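Local structure of beta-N-acetylhexosaminidase (Streptomyces plicatus, 1JAK) at residues A[367-371]-A[413-417]. The protein hydrolyses terminal N-acetylhexosamine residues from glycans as a family 20 glycoside hydrolase, probably by substrate-assisted catalysis through the substrate's acetamido group. Sequence-based numbering, arbitrary orientation.
Sequences WGLDR and SWAGY. With IFG ((2R,3R,4S,5R)-2-acetamido-3,4-dihydroxy-5-hydroxymethyl-piperidine), chain F.
W367 and W414 meet at the mouth of the family 20 (beta/alpha)8 barrel, on the loops that follow strands 363-366 and 389-392, and together form part of the sugar pocket. CH2 of W414 comes to 3.7 Å from CZ3 of W367, at the edge of the W367 ring, and the two side chains cross at about a right angle. Each indole grips a different part of the azasugar IFG. One face of W367 carries the acetamido methyl C8 of IFG, which sits 3.5 Å above the ring plane over its centre. W414 works through its edge: NE1 donates a nearly straight bond (166°) to the hydroxymethyl oxygen O6 of IFG, 2.8 Å away and in the ring plane. CG of W414 sits between its backbone N and carbonyl carbon (chi1 66°), which turns the indole toward W367 and O6. NE1 of W367 is hydrogen-bonded to OE1 of Q352, while W367 and W350 meet edge-to-face.

Farther from the sugar, CD2 of L369 touches CB of A415 at 3.7 Å and also lies against one face of the R371 guanidinium. A415 CB in turn lies over one face of the W414 indole, toward its rim. S413 to G416 form a type I turn, closed by G416 N to S413 O. The R371 chain, extended from CG to NE, carries its guanidinium to this turn, where NH2 donates a hydrogen bond to W414 O (2.8 Å, 162°), the oxygen lying near the guanidinium plane. NH1 also bonds a glycerol, and a water bridges the same pair, accepting from R371 NH1 and donating to W414 O, 2.8 Å from each.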
ATOM      1  N   TRP A 367       0.402  -6.796 -13.713  1.00  6.82           N
ATOM      2  CA  TRP A 367       1.806  -6.638 -13.362  1.00  6.64           C
ATOM      3  C   TRP A 367       2.717  -6.847 -14.574  1.00  7.94           C
ATOM      4  O   TRP A 367       3.888  -7.215 -14.436  1.00  6.88           O
ATOM      5  CB  TRP A 367       2.190  -7.595 -12.221  1.00  6.15           C
ATOM      6  CG  TRP A 367       1.960  -9.059 -12.490  1.00  6.24           C
ATOM      7  CD1 TRP A 367       0.757  -9.701 -12.598  1.00  5.78           C
ATOM      8  CD2 TRP A 367       2.966 -10.067 -12.633  1.00  5.99           C
ATOM      9  NE1 TRP A 367       0.955 -11.050 -12.795  1.00  6.27           N
ATOM     10  CE2 TRP A 367       2.302 -11.301 -12.821  1.00  5.67           C
ATOM     11  CE3 TRP A 367       4.368 -10.050 -12.616  1.00  6.38           C
ATOM     12  CZ2 TRP A 367       2.992 -12.510 -12.992  1.00  6.50           C
ATOM     13  CZ3 TRP A 367       5.056 -11.254 -12.784  1.00  8.83           C
ATOM     14  CH2 TRP A 367       4.364 -12.466 -12.970  1.00  7.80           C
ATOM     15  N   GLY A 368       2.165  -6.593 -15.761  1.00  8.67           N
ATOM     16  CA  GLY A 368       2.922  -6.728 -16.994  1.00  8.24           C
ATOM     17  C   GLY A 368       3.971  -5.641 -17.153  1.00  9.17           C
ATOM     18  O   GLY A 368       4.135  -4.788 -16.275  1.00  9.01           O
ATOM     19  N   LEU A 369       4.678  -5.661 -18.280  1.00  7.68           N
ATOM     20  CA  LEU A 369       5.748  -4.701 -18.546  1.00  7.41           C
ATOM     21  C   LEU A 369       5.595  -4.070 -19.931  1.00  7.84           C
ATOM     22  O   LEU A 369       4.729  -4.472 -20.705  1.00  8.40           O
ATOM     23  CB  LEU A 369       7.107  -5.412 -18.478  1.00  8.21           C
ATOM     24  CG  LEU A 369       7.540  -6.152 -17.203  1.00  7.83           C
ATOM     25  CD1 LEU A 369       6.654  -7.361 -16.947  1.00  9.01           C
ATOM     26  CD2 LEU A 369       8.985  -6.607 -17.365  1.00 10.15           C
ATOM     27  N   ASP A 370       6.440  -3.088 -20.240  1.00  8.70           N
ATOM     28  CA  ASP A 370       6.398  -2.437 -21.552  1.00  9.51           C
ATOM     29  C   ASP A 370       6.538  -3.498 -22.641  1.00  9.96           C
ATOM     30  O   ASP A 370       5.844  -3.463 -23.660  1.00 10.13           O
ATOM     31  CB  ASP A 370       7.569  -1.459 -21.715  1.00 10.41           C
ATOM     32  CG  ASP A 370       7.301  -0.091 -21.113  1.00 11.37           C
ATOM     33  OD1 ASP A 370       6.290   0.081 -20.403  1.00 11.69           O
ATOM     34  OD2 ASP A 370       8.125   0.816 -21.357  1.00 13.05           O
ATOM     35  N   ARG A 371       7.448  -4.438 -22.407  1.00  9.87           N
ATOM     36  CA  ARG A 371       7.759  -5.502 -23.361  1.00 10.38           C
ATOM     37  C   ARG A 371       6.768  -6.662 -23.452  1.00 10.45           C
ATOM     38  O   ARG A 371       6.907  -7.524 -24.322  1.00 10.31           O
ATOM     39  CB  ARG A 371       9.141  -6.072 -23.042  1.00 10.30           C
ATOM     40  CG  ARG A 371       9.142  -6.966 -21.810  1.00  9.67           C
ATOM     41  CD  ARG A 371      10.536  -7.144 -21.248  1.00 10.19           C
ATOM     42  NE  ARG A 371      10.562  -8.140 -20.182  1.00  9.65           N
ATOM     43  CZ  ARG A 371      11.555  -8.272 -19.309  1.00 10.59           C
ATOM     44  NH1 ARG A 371      12.604  -7.461 -19.370  1.00 10.64           N
ATOM     45  NH2 ARG A 371      11.505  -9.224 -18.384  1.00  9.30           N
ATOM     46  N   SER A 413      16.287  -8.313 -10.704  1.00  6.82           N
ATOM     47  CA  SER A 413      16.513  -7.641 -11.980  1.00  7.33           C
ATOM     48  C   SER A 413      15.835  -8.273 -13.194  1.00  8.16           C
ATOM     49  O   SER A 413      16.091  -7.864 -14.327  1.00  9.26           O
ATOM     50  CB  SER A 413      18.020  -7.572 -12.242  1.00  7.94           C
ATOM     51  OG  SER A 413      18.573  -8.879 -12.305  1.00  9.21           O
ATOM     52  N   TRP A 414      14.964  -9.251 -12.972  1.00  7.07           N
ATOM     53  CA  TRP A 414      14.307  -9.928 -14.085  1.00  6.69           C
ATOM     54  C   TRP A 414      13.442  -9.012 -14.952  1.00  6.95           C
ATOM     55  O   TRP A 414      13.236  -9.287 -16.135  1.00  7.32           O
ATOM     56  CB  TRP A 414      13.465 -11.105 -13.576  1.00  7.25           C
ATOM     57  CG  TRP A 414      12.297 -10.698 -12.729  1.00  6.77           C
ATOM     58  CD1 TRP A 414      12.268 -10.580 -11.366  1.00  6.18           C
ATOM     59  CD2 TRP A 414      10.991 -10.338 -13.192  1.00  5.69           C
ATOM     60  NE1 TRP A 414      11.018 -10.170 -10.955  1.00  6.53           N
ATOM     61  CE2 TRP A 414      10.217 -10.014 -12.056  1.00  6.27           C
ATOM     62  CE3 TRP A 414      10.399 -10.257 -14.462  1.00  6.25           C
ATOM     63  CZ2 TRP A 414       8.879  -9.613 -12.149  1.00  4.91           C
ATOM     64  CZ3 TRP A 414       9.068  -9.861 -14.555  1.00  7.18           C
ATOM     65  CH2 TRP A 414       8.322  -9.544 -13.402  1.00  7.27           C
ATOM     66  N   ALA A 415      12.936  -7.928 -14.370  1.00  6.91           N
ATOM     67  CA  ALA A 415      12.099  -6.989 -15.112  1.00  8.04           C
ATOM     68  C   ALA A 415      12.925  -5.793 -15.570  1.00  8.44           C
ATOM     69  O   ALA A 415      12.378  -4.733 -15.899  1.00 10.44           O
ATOM     70  CB  ALA A 415      10.933  -6.514 -14.237  1.00  9.75           C
ATOM     71  N   GLY A 416      14.241  -5.975 -15.605  1.00  7.85           N
ATOM     72  CA  GLY A 416      15.127  -4.896 -15.997  1.00  8.39           C
ATOM     73  C   GLY A 416      15.353  -4.016 -14.784  1.00  9.05           C
ATOM     74  O   GLY A 416      15.023  -4.410 -13.669  1.00 10.87           O
ATOM     75  N   TYR A 417      15.913  -2.830 -14.995  1.00  7.71           N
ATOM     76  CA  TYR A 417      16.166  -1.910 -13.893  1.00  7.90           C
ATOM     77  C   TYR A 417      15.095  -0.837 -13.869  1.00  8.05           C
ATOM     78  O   TYR A 417      14.548  -0.467 -14.907  1.00  9.24           O
ATOM     79  CB  TYR A 417      17.562  -1.304 -14.036  1.00  8.77           C
ATOM     80  CG  TYR A 417      18.620  -2.371 -13.940  1.00  9.53           C
ATOM     81  CD1 TYR A 417      18.743  -3.137 -12.785  1.00 10.44           C
ATOM     82  CD2 TYR A 417      19.436  -2.682 -15.029  1.00 11.93           C
ATOM     83  CE1 TYR A 417      19.640  -4.193 -12.711  1.00 12.49           C
ATOM     84  CE2 TYR A 417      20.344  -3.742 -14.965  1.00 11.73           C
ATOM     85  CZ  TYR A 417      20.435  -4.494 -13.800  1.00 12.05           C
ATOM     86  OH  TYR A 417      21.310  -5.553 -13.714  1.00 13.96           O
TER
HETATM   87  N1  IFG F 601       6.639 -12.426  -9.585  1.00  7.82           N
HETATM   88  C2  IFG F 601       5.872 -13.108  -8.512  1.00  7.93           C
HETATM   89  C3  IFG F 601       6.183 -12.624  -7.037  1.00  7.19           C
HETATM   90  C4  IFG F 601       7.673 -12.314  -6.785  1.00  7.77           C
HETATM   91  C5  IFG F 601       8.159 -11.352  -7.871  1.00  7.32           C
HETATM   92  C6  IFG F 601       9.609 -10.897  -7.744  1.00  7.71           C
HETATM   93  C7  IFG F 601       3.895 -11.733  -9.019  1.00  7.39           C
HETATM   94  C8  IFG F 601       2.430 -11.475  -9.264  1.00  6.95           C
HETATM   95  C9  IFG F 601       7.988 -11.920  -9.287  1.00  6.67           C
HETATM   96  N2  IFG F 601       4.422 -12.970  -8.776  1.00  6.65           N
HETATM   97  O7  IFG F 601       4.633 -10.758  -9.061  1.00  6.85           O
HETATM   98  O3  IFG F 601       5.741 -13.612  -6.116  1.00  6.78           O
HETATM   99  O4  IFG F 601       8.414 -13.530  -6.872  1.00  9.48           O
HETATM  100  O6  IFG F 601       9.831  -9.673  -8.436  1.00  6.35           O
HETATM  101  O   HOH W   1      14.800  -8.911 -18.448  1.00 10.01           O